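Local coordinates for protein ArtJ (Geobacillus stearothermophilus, PDB 2PVU) that binds the basic amino acids arginine, lysine and histidine and probably delivers them to its cognate ATP-binding cassette transporter, at residues W89-Q97 with I108-Y118; K146-N154 with H171-A181. All blocks are in the same frame, centred on the assembly; numbering follows the deposited sequence.

Contact 1: W89-Q97 with I108-Y118; sequences WDPLFASLQ and ITITDERKQSY. With LYS (lysine), chain E; SO4 (sulfate ion), chain D.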
loop_
_atom_site.group_PDB
_atom_site.type_symbol
_atom_site.label_atom_id
_atom_site.label_comp_id
_atom_site.label_asym_id
_atom_site.label_seq_id
_atom_site.Cartn_x
_atom_site.Cartn_y
_atom_site.Cartn_z
ATOM N N TRP A 89 -1.114 3.706 -10.157
ATOM C CA TRP A 89 -0.729 4.445 -8.961
ATOM C C TRP A 89 -0.699 5.950 -9.258
ATOM O O TRP A 89 -1.336 6.768 -8.557
ATOM C CB TRP A 89 0.658 3.941 -8.541
ATOM C CG TRP A 89 1.272 4.594 -7.317
ATOM C CD1 TRP A 89 2.403 5.427 -7.286
ATOM C CD2 TRP A 89 0.804 4.504 -5.985
ATOM N NE1 TRP A 89 2.667 5.802 -5.989
ATOM C CE2 TRP A 89 1.685 5.269 -5.172
ATOM C CE3 TRP A 89 -0.297 3.854 -5.375
ATOM C CZ2 TRP A 89 1.507 5.377 -3.771
ATOM C CZ3 TRP A 89 -0.470 3.949 -3.964
ATOM C CH2 TRP A 89 0.421 4.690 -3.182
ATOM N N ASP A 90 0.092 6.341 -10.242
ATOM C CA ASP A 90 0.184 7.772 -10.497
ATOM C C ASP A 90 -1.167 8.349 -11.000
ATOM O O ASP A 90 -1.597 9.445 -10.570
ATOM C CB ASP A 90 1.379 8.102 -11.397
ATOM C CG ASP A 90 2.703 7.991 -10.622
ATOM O OD1 ASP A 90 2.929 8.794 -9.683
ATOM O OD2 ASP A 90 3.500 7.090 -10.916
ATOM N N PRO A 91 -1.850 7.612 -11.891
ATOM C CA PRO A 91 -3.220 8.033 -12.246
ATOM C C PRO A 91 -4.162 8.166 -11.090
ATOM O O PRO A 91 -5.028 9.041 -11.145
ATOM C CB PRO A 91 -3.705 6.929 -13.181
ATOM C CG PRO A 91 -2.371 6.514 -13.913
ATOM C CD PRO A 91 -1.395 6.475 -12.717
ATOM N N LEU A 92 -4.021 7.311 -10.072
ATOM C CA LEU A 92 -4.922 7.346 -8.897
ATOM C C LEU A 92 -4.836 8.733 -8.240
ATOM O O LEU A 92 -5.870 9.371 -7.939
ATOM C CB LEU A 92 -4.585 6.221 -7.915
ATOM C CG LEU A 92 -5.263 6.291 -6.529
ATOM C CD1 LEU A 92 -6.790 6.332 -6.715
ATOM C CD2 LEU A 92 -4.811 5.103 -5.666
ATOM N N PHE A 93 -3.616 9.222 -8.062
ATOM C CA PHE A 93 -3.433 10.511 -7.397
ATOM C C PHE A 93 -3.879 11.669 -8.269
ATOM O O PHE A 93 -4.469 12.639 -7.773
ATOM C CB PHE A 93 -1.992 10.675 -6.892
ATOM C CG PHE A 93 -1.711 9.807 -5.687
ATOM C CD1 PHE A 93 -1.870 10.300 -4.393
ATOM C CD2 PHE A 93 -1.383 8.471 -5.861
ATOM C CE1 PHE A 93 -1.660 9.476 -3.294
ATOM C CE2 PHE A 93 -1.181 7.631 -4.777
ATOM C CZ PHE A 93 -1.324 8.129 -3.485
ATOM N N ALA A 94 -3.613 11.568 -9.563
ATOM C CA ALA A 94 -4.089 12.561 -10.511
ATOM C C ALA A 94 -5.610 12.654 -10.527
ATOM O O ALA A 94 -6.147 13.758 -10.551
ATOM C CB ALA A 94 -3.558 12.271 -11.916
ATOM N N SER A 95 -6.285 11.495 -10.490
ATOM C CA SER A 95 -7.740 11.378 -10.545
ATOM C C SER A 95 -8.433 11.791 -9.250
ATOM O O SER A 95 -9.576 12.239 -9.281
ATOM C CB SER A 95 -8.109 9.921 -10.850
ATOM O OG SER A 95 -7.870 9.676 -12.228
ATOM N N LEU A 96 -7.753 11.640 -8.122
ATOM C CA LEU A 96 -8.243 12.181 -6.853
ATOM C C LEU A 96 -8.207 13.692 -6.908
ATOM O O LEU A 96 -9.156 14.363 -6.459
ATOM C CB LEU A 96 -7.423 11.684 -5.635
ATOM C CG LEU A 96 -7.665 10.197 -5.313
ATOM C CD1 LEU A 96 -6.513 9.631 -4.508
ATOM C CD2 LEU A 96 -8.997 10.046 -4.569
ATOM N N GLN A 97 -7.152 14.237 -7.475
ATOM C CA GLN A 97 -7.052 15.693 -7.590
ATOM C C GLN A 97 -8.161 16.330 -8.495
ATOM O O GLN A 97 -8.728 17.371 -8.147
ATOM C CB GLN A 97 -5.663 16.100 -8.093
ATOM C CG GLN A 97 -4.493 15.874 -7.122
ATOM C CD GLN A 97 -3.293 16.839 -7.349
ATOM O OE1 GLN A 97 -2.223 16.673 -6.729
ATOM N NE2 GLN A 97 -3.471 17.844 -8.214
ATOM N N ILE A 108 -2.046 2.764 0.949
ATOM C CA ILE A 108 -1.538 4.183 0.980
ATOM C C ILE A 108 -1.199 4.694 2.353
ATOM O O ILE A 108 -2.092 4.863 3.191
ATOM C CB ILE A 108 -2.574 5.181 0.380
ATOM C CG1 ILE A 108 -3.020 4.669 -1.000
ATOM C CG2 ILE A 108 -1.907 6.636 0.289
ATOM C CD1 ILE A 108 -4.378 5.328 -1.509
ATOM N N THR A 109 0.070 5.013 2.563
ATOM C CA THR A 109 0.515 5.570 3.841
ATOM C C THR A 109 -0.020 6.978 4.020
ATOM O O THR A 109 0.061 7.817 3.123
ATOM C CB THR A 109 2.045 5.566 3.933
ATOM O OG1 THR A 109 2.530 4.214 3.811
ATOM C CG2 THR A 109 2.534 6.169 5.250
ATOM N N ILE A 110 -0.592 7.217 5.185
ATOM C CA ILE A 110 -0.985 8.589 5.563
ATOM C C ILE A 110 0.294 9.394 5.815
ATOM O O ILE A 110 1.109 8.992 6.652
ATOM C CB ILE A 110 -1.789 8.558 6.911
ATOM C CG1 ILE A 110 -3.048 7.713 6.763
ATOM C CG2 ILE A 110 -2.099 10.009 7.403
ATOM C CD1 ILE A 110 -3.748 7.322 8.101
ATOM N N THR A 111 0.486 10.541 5.150
ATOM C CA THR A 111 1.667 11.389 5.443
ATOM C C THR A 111 1.290 12.845 5.483
ATOM O O THR A 111 0.276 13.246 4.902
ATOM C CB THR A 111 2.819 11.274 4.400
ATOM O OG1 THR A 111 2.373 11.789 3.140
ATOM C CG2 THR A 111 3.253 9.816 4.250
ATOM N N ASP A 112 2.104 13.653 6.174
ATOM C CA ASP A 112 1.765 15.063 6.305
ATOM C C ASP A 112 1.733 15.753 4.963
ATOM O O ASP A 112 0.872 16.602 4.700
ATOM C CB ASP A 112 2.764 15.760 7.235
ATOM C CG ASP A 112 2.450 15.516 8.709
ATOM O OD1 ASP A 112 1.347 14.992 9.022
ATOM O OD2 ASP A 112 3.299 15.885 9.556
ATOM N N GLU A 113 2.674 15.397 4.113
ATOM C CA GLU A 113 2.729 16.007 2.796
ATOM C C GLU A 113 1.502 15.667 1.972
ATOM O O GLU A 113 0.958 16.526 1.316
ATOM C CB GLU A 113 3.971 15.565 2.035
ATOM C CG GLU A 113 4.152 16.392 0.763
ATOM C CD GLU A 113 4.569 15.540 -0.387
ATOM O OE1 GLU A 113 5.746 15.713 -0.786
ATOM O OE2 GLU A 113 3.745 14.696 -0.870
ATOM N N ARG A 114 1.072 14.399 1.990
ATOM C CA ARG A 114 -0.158 14.028 1.293
ATOM C C ARG A 114 -1.416 14.680 1.861
ATOM O O ARG A 114 -2.344 14.941 1.110
ATOM C CB ARG A 114 -0.320 12.521 1.254
ATOM C CG ARG A 114 0.618 11.887 0.230
ATOM C CD ARG A 114 0.723 10.386 0.480
ATOM N NE ARG A 114 1.618 9.701 -0.487
ATOM C CZ ARG A 114 1.927 8.406 -0.430
ATOM N NH1 ARG A 114 1.469 7.648 0.562
ATOM N NH2 ARG A 114 2.709 7.854 -1.363
ATOM N N LYS A 115 -1.449 14.925 3.170
ATOM C CA LYS A 115 -2.607 15.605 3.786
ATOM C C LYS A 115 -2.725 17.060 3.296
ATOM O O LYS A 115 -3.769 17.717 3.482
ATOM C CB LYS A 115 -2.502 15.576 5.325
ATOM C CG LYS A 115 -2.787 14.217 5.934
ATOM C CD LYS A 115 -2.089 14.108 7.283
ATOM C CE LYS A 115 -2.994 14.223 8.433
ATOM N NZ LYS A 115 -2.345 13.545 9.583
ATOM N N GLN A 116 -1.671 17.594 2.677
ATOM C CA GLN A 116 -1.774 18.935 2.098
ATOM C C GLN A 116 -2.713 18.957 0.899
ATOM O O GLN A 116 -3.318 19.987 0.584
ATOM C CB GLN A 116 -0.418 19.456 1.660
ATOM C CG GLN A 116 0.452 19.892 2.810
ATOM C CD GLN A 116 1.816 20.345 2.330
ATOM O OE1 GLN A 116 2.203 20.119 1.167
ATOM N NE2 GLN A 116 2.551 20.993 3.218
ATOM N N SER A 117 -2.839 17.814 0.232
ATOM C CA SER A 117 -3.586 17.737 -1.022
ATOM C C SER A 117 -4.803 16.835 -0.951
ATOM O O SER A 117 -5.713 16.965 -1.779
ATOM C CB SER A 117 -2.670 17.262 -2.157
ATOM O OG SER A 117 -1.765 18.292 -2.489
ATOM N N TYR A 118 -4.825 15.924 0.014
ATOM C CA TYR A 118 -5.900 14.920 0.115
ATOM C C TYR A 118 -6.354 14.796 1.560
ATOM O O TYR A 118 -5.682 15.300 2.472
ATOM C CB TYR A 118 -5.419 13.533 -0.356
ATOM C CG TYR A 118 -4.705 13.585 -1.680
ATOM C CD1 TYR A 118 -5.417 13.660 -2.890
ATOM C CD2 TYR A 118 -3.317 13.555 -1.727
ATOM C CE1 TYR A 118 -4.742 13.711 -4.131
ATOM C CE2 TYR A 118 -2.633 13.611 -2.960
ATOM C CZ TYR A 118 -3.348 13.693 -4.142
ATOM O OH TYR A 118 -2.632 13.738 -5.329
HETATM N N LYS E . 2.570 2.534 1.474
HETATM C CA LYS E . 3.525 3.130 0.482
HETATM C C LYS E . 3.028 4.523 0.072
HETATM O O LYS E . 3.722 5.246 -0.627
HETATM C CB LYS E . 3.623 2.246 -0.756
HETATM C CG LYS E . 2.247 2.057 -1.441
HETATM C CD LYS E . 2.406 1.611 -2.911
HETATM C CE LYS E . 1.122 0.942 -3.380
HETATM N NZ LYS E . 1.167 0.657 -4.912
HETATM O OXT LYS E . 1.901 4.936 0.424
HETATM S S SO4 D . 6.173 13.647 4.797
HETATM O O1 SO4 D . 6.395 13.134 3.436
HETATM O O2 SO4 D . 7.180 14.683 5.076
HETATM O O3 SO4 D . 6.336 12.594 5.806
HETATM O O4 SO4 D . 4.850 14.235 4.908
#
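Phe93 and Tyr118 both hold CG anti to their own carbonyl carbon (chi1 -73° and -48°), and with these torsions the two side chains cross at about a right angle. The edge of the Phe93 ring is turned to the face of Tyr118 in an offset edge-to-face pair, with ring centroids 5.5 Å apart. Tyr118 also packs against Leu96, whose CB lies 3.7 Å from Tyr118 CE1, and Tyr118 OH lies 3.2 Å from Phe93 O and 3.3 Å from Gln97 OE1. Nearer the ligand, Ile108 fills the angle between three side chains: CG1 against Trp89, CG2 at the edge of Phe93, and CD1 tip to tip with Leu92 CD2. Trp89 is covered on one face by Phe93 and on the other by the aliphatic chain and amine of the bound lysine, with Trp89 CZ3 3.5 Å from LYS CE; its NE1 bonds to Ala155 O. Arg114, extended from CG to NE, grips both ligand carboxylate oxygens, NH1 to OXT at 2.7 Å and NH2 to O at 2.9 Å, and Phe93 CZ lies over one face of its guanidinium. A further bond from Arg114 NH1 to Thr109 O, in the carbonyl plane, fixes the rotation of the group. An arginine paired with the ligand carboxylate beside an aromatic platform is characteristic of the amino-acid pocket in family 3 solute-binding proteins.

Contact 2: K146-N154 with H171-A181; sequences KGKTIGVQN and HIKKFETTVVA. With LYS (lysine), chain E.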
loop_
_atom_site.group_PDB
_atom_site.type_symbol
_atom_site.label_atom_id
_atom_site.label_comp_id
_atom_site.label_asym_id
_atom_site.label_seq_id
_atom_site.Cartn_x
_atom_site.Cartn_y
_atom_site.Cartn_z
ATOM N N LYS A 146 24.301 2.140 0.465
ATOM C CA LYS A 146 25.103 3.234 -0.042
ATOM C C LYS A 146 25.888 2.820 -1.298
ATOM O O LYS A 146 26.614 1.804 -1.299
ATOM C CB LYS A 146 26.052 3.699 1.052
ATOM C CG LYS A 146 27.049 4.737 0.626
ATOM C CD LYS A 146 26.552 6.140 0.867
ATOM C CE LYS A 146 27.699 7.140 0.678
ATOM N NZ LYS A 146 27.173 8.404 0.041
ATOM N N GLY A 147 25.731 3.608 -2.362
ATOM C CA GLY A 147 26.422 3.344 -3.616
ATOM C C GLY A 147 25.791 2.267 -4.487
ATOM O O GLY A 147 26.297 1.991 -5.585
ATOM N N LYS A 148 24.721 1.638 -3.997
ATOM C CA LYS A 148 24.045 0.560 -4.723
ATOM C C LYS A 148 22.797 1.069 -5.438
ATOM O O LYS A 148 22.273 2.128 -5.113
ATOM C CB LYS A 148 23.643 -0.567 -3.766
ATOM C CG LYS A 148 24.833 -1.240 -3.052
ATOM C CD LYS A 148 24.361 -2.492 -2.280
ATOM C CE LYS A 148 25.477 -3.109 -1.412
ATOM N NZ LYS A 148 26.455 -3.766 -2.312
ATOM N N THR A 149 22.295 0.299 -6.392
ATOM C CA THR A 149 21.117 0.745 -7.137
ATOM C C THR A 149 19.888 0.210 -6.438
ATOM O O THR A 149 19.844 -0.969 -6.086
ATOM C CB THR A 149 21.161 0.248 -8.558
ATOM O OG1 THR A 149 21.336 -1.170 -8.516
ATOM C CG2 THR A 149 22.387 0.821 -9.258
ATOM N N ILE A 150 18.899 1.083 -6.219
ATOM C CA ILE A 150 17.721 0.730 -5.433
ATOM C C ILE A 150 16.480 0.882 -6.323
ATOM O O ILE A 150 16.269 1.920 -6.917
ATOM C CB ILE A 150 17.568 1.646 -4.174
ATOM C CG1 ILE A 150 18.826 1.573 -3.295
ATOM C CG2 ILE A 150 16.381 1.231 -3.312
ATOM C CD1 ILE A 150 18.912 2.710 -2.319
ATOM N N GLY A 151 15.642 -0.143 -6.386
ATOM C CA GLY A 151 14.407 -0.011 -7.106
ATOM C C GLY A 151 13.260 0.327 -6.155
ATOM O O GLY A 151 13.171 -0.226 -5.054
ATOM N N VAL A 152 12.379 1.232 -6.596
ATOM C CA VAL A 152 11.198 1.620 -5.815
ATOM C C VAL A 152 10.042 1.857 -6.762
ATOM O O VAL A 152 10.241 2.092 -7.967
ATOM C CB VAL A 152 11.422 2.938 -5.023
ATOM C CG1 VAL A 152 12.442 2.733 -3.884
ATOM C CG2 VAL A 152 11.842 4.087 -5.977
ATOM N N GLN A 153 8.834 1.843 -6.211
ATOM C CA GLN A 153 7.702 2.328 -6.975
ATOM C C GLN A 153 7.677 3.861 -6.907
ATOM O O GLN A 153 7.958 4.465 -5.844
ATOM C CB GLN A 153 6.389 1.709 -6.516
ATOM C CG GLN A 153 5.177 2.240 -7.311
ATOM C CD GLN A 153 3.883 1.527 -6.950
ATOM O OE1 GLN A 153 3.771 0.915 -5.882
ATOM N NE2 GLN A 153 2.899 1.628 -7.825
ATOM N N ASN A 154 7.459 4.477 -8.064
ATOM C CA ASN A 154 7.433 5.948 -8.165
ATOM C C ASN A 154 6.499 6.548 -7.113
ATOM O O ASN A 154 5.409 6.028 -6.892
ATOM C CB ASN A 154 6.914 6.368 -9.537
ATOM C CG ASN A 154 7.051 7.848 -9.768
ATOM O OD1 ASN A 154 8.154 8.382 -9.724
ATOM N ND2 ASN A 154 5.926 8.522 -10.027
ATOM N N HIS A 171 20.884 6.503 -9.055
ATOM C CA HIS A 171 20.924 5.188 -8.404
ATOM C C HIS A 171 19.565 4.708 -7.870
ATOM O O HIS A 171 19.385 3.530 -7.568
ATOM C CB HIS A 171 21.985 5.118 -7.304
ATOM C CG HIS A 171 23.387 5.064 -7.832
ATOM N ND1 HIS A 171 24.497 5.191 -7.020
ATOM C CD2 HIS A 171 23.861 4.950 -9.099
ATOM C CE1 HIS A 171 25.591 5.121 -7.760
ATOM N NE2 HIS A 171 25.233 4.980 -9.024
ATOM N N ILE A 172 18.614 5.619 -7.763
ATOM C CA ILE A 172 17.284 5.260 -7.334
ATOM C C ILE A 172 16.483 5.088 -8.608
ATOM O O ILE A 172 16.315 6.032 -9.372
ATOM C CB ILE A 172 16.682 6.343 -6.413
ATOM C CG1 ILE A 172 17.563 6.463 -5.148
ATOM C CG2 ILE A 172 15.192 6.038 -6.129
ATOM C CD1 ILE A 172 17.148 7.580 -4.207
ATOM N N LYS A 173 16.058 3.866 -8.869
ATOM C CA LYS A 173 15.325 3.577 -10.079
ATOM C C LYS A 173 13.838 3.472 -9.738
ATOM O O LYS A 173 13.454 2.735 -8.828
ATOM C CB LYS A 173 15.792 2.270 -10.710
ATOM C CG LYS A 173 17.316 2.130 -10.876
ATOM C CD LYS A 173 17.811 3.068 -11.932
ATOM C CE LYS A 173 19.253 2.777 -12.334
ATOM N NZ LYS A 173 19.686 3.944 -13.165
ATOM N N LYS A 174 13.013 4.199 -10.483
ATOM C CA LYS A 174 11.594 4.335 -10.141
ATOM C C LYS A 174 10.726 3.621 -11.160
ATOM O O LYS A 174 10.945 3.800 -12.391
ATOM C CB LYS A 174 11.209 5.824 -10.071
ATOM C CG LYS A 174 11.982 6.657 -9.058
ATOM C CD LYS A 174 11.804 8.136 -9.374
ATOM C CE LYS A 174 12.580 9.037 -8.435
ATOM N NZ LYS A 174 14.038 8.787 -8.444
ATOM N N PHE A 175 9.751 2.834 -10.686
ATOM C CA PHE A 175 8.871 2.054 -11.568
ATOM C C PHE A 175 7.398 2.341 -11.290
ATOM O O PHE A 175 7.050 2.721 -10.178
ATOM C CB PHE A 175 9.179 0.565 -11.400
ATOM C CG PHE A 175 10.639 0.269 -11.627
ATOM C CD1 PHE A 175 11.157 0.255 -12.909
ATOM C CD2 PHE A 175 11.499 0.160 -10.558
ATOM C CE1 PHE A 175 12.511 0.018 -13.113
ATOM C CE2 PHE A 175 12.865 -0.065 -10.740
ATOM C CZ PHE A 175 13.361 -0.113 -12.045
ATOM N N GLU A 176 6.540 2.166 -12.292
ATOM C CA GLU A 176 5.123 2.538 -12.108
ATOM C C GLU A 176 4.361 1.544 -11.238
ATOM O O GLU A 176 3.321 1.908 -10.672
ATOM C CB GLU A 176 4.426 2.706 -13.489
ATOM C CG GLU A 176 2.957 3.104 -13.423
ATOM C CD GLU A 176 2.695 4.353 -12.609
ATOM O OE1 GLU A 176 3.568 5.271 -12.529
ATOM O OE2 GLU A 176 1.566 4.417 -12.072
ATOM N N THR A 177 4.870 0.309 -11.130
ATOM C CA THR A 177 4.331 -0.681 -10.157
ATOM C C THR A 177 5.448 -1.246 -9.298
ATOM O O THR A 177 6.620 -1.333 -9.746
ATOM C CB THR A 177 3.614 -1.838 -10.837
ATOM O OG1 THR A 177 4.526 -2.562 -11.672
ATOM C CG2 THR A 177 2.439 -1.344 -11.693
ATOM N N THR A 178 5.079 -1.692 -8.095
ATOM C CA THR A 178 6.018 -2.478 -7.276
ATOM C C THR A 178 6.340 -3.816 -7.962
ATOM O O THR A 178 7.451 -4.343 -7.805
ATOM C CB THR A 178 5.409 -2.679 -5.884
ATOM O OG1 THR A 178 5.225 -1.386 -5.355
ATOM C CG2 THR A 178 6.329 -3.536 -4.923
ATOM N N VAL A 179 5.400 -4.358 -8.736
ATOM C CA VAL A 179 5.641 -5.605 -9.460
ATOM C C VAL A 179 6.895 -5.485 -10.342
ATOM O O VAL A 179 7.783 -6.342 -10.301
ATOM C CB VAL A 179 4.425 -6.005 -10.357
ATOM C CG1 VAL A 179 4.839 -7.120 -11.355
ATOM C CG2 VAL A 179 3.259 -6.481 -9.483
ATOM N N VAL A 180 6.960 -4.420 -11.133
ATOM C CA VAL A 180 8.130 -4.162 -12.008
ATOM C C VAL A 180 9.434 -3.888 -11.233
ATOM O O VAL A 180 10.505 -4.353 -11.646
ATOM C CB VAL A 180 7.839 -3.066 -13.033
ATOM C CG1 VAL A 180 9.131 -2.649 -13.780
ATOM C CG2 VAL A 180 6.779 -3.556 -14.025
ATOM N N ALA A 181 9.355 -3.141 -10.126
ATOM C CA ALA A 181 10.493 -3.014 -9.214
ATOM C C ALA A 181 11.096 -4.365 -8.848
ATOM O O ALA A 181 12.320 -4.555 -8.920
ATOM C CB ALA A 181 10.080 -2.185 -7.907
HETATM N N LYS E . 2.570 2.534 1.474
HETATM C CA LYS E . 3.525 3.130 0.482
HETATM C C LYS E . 3.028 4.523 0.072
HETATM O O LYS E . 3.722 5.246 -0.627
HETATM C CB LYS E . 3.623 2.246 -0.756
HETATM C CG LYS E . 2.247 2.057 -1.441
HETATM C CD LYS E . 2.406 1.611 -2.911
HETATM C CE LYS E . 1.122 0.942 -3.380
HETATM N NZ LYS E . 1.167 0.657 -4.912
HETATM O OXT LYS E . 1.901 4.936 0.424
#
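Gln153 OE1 takes two donors at the end of a parallel strand pair: Thr178 OG1 at 2.8 Å and, at the same 2.8 Å, the NZ of the bound lysine. Thr178 approaches from above the carbonyl plane of the amide, 51° out of it, so this bond is not on a lone pair. On the other branch, Gln153 NE2 donates to Glu176 O at 2.9 Å and to Asp49 OD2. The side chain reaches this far because CG is anti to the backbone N (chi1 179°) and the chain stays extended beyond it. Losing the amide to an alanine here would probably leave the ligand ammonium without this acceptor and Thr178 OG1 and Glu176 O without their partner on the neighbouring strand. Behind this end, Ile150 N and Val152 N donate to His171 O and Lys173 O, while Ile150 O and Val152 O receive Lys173 N and Phe175 N; Asn154 N continues the ladder to Phe175 O. The strand directions differ by 31°. Val152 CG2 meets Ile172 CG2 at 3.9 Å on one face of the sheet. On the other, Phe175 packs its ring edge directly on Gly151 CA, CE2 lying 3.9 Å away. With helix 157-166 between them, the strands form a beta-alpha-beta unit: that helix covers the Ile150, Val152 and Ile172 face, strand 192-196 pairs in parallel with 150-153, and helix 178-186 starts at the N-cap Thr177, placing Ala181 against Gly151 and Val152.

In the fold
Contact 1 and contact 2 follow one another along the chain, and their centres lie 20 Å apart, yet they meet around the bound lysine. Contact 1 holds its carboxylate end and contact 2 receives its side-chain ammonium, so the ligand is held at both ends, one by each contact; Asp196 and Gly107 add further bonds to it. The two also touch directly: Asp90 OD2 lies 3.0 Å from Asn154 ND2, and Asp90 N lies 3.0 Å from Glu176 OE2, both probable hydrogen bonds, while Trp89 CB packs 3.3 Å from Gln153 NE2. Such direct joins beside the ligand are consistent with the closed, ligand-bound form of a two-lobed binding protein.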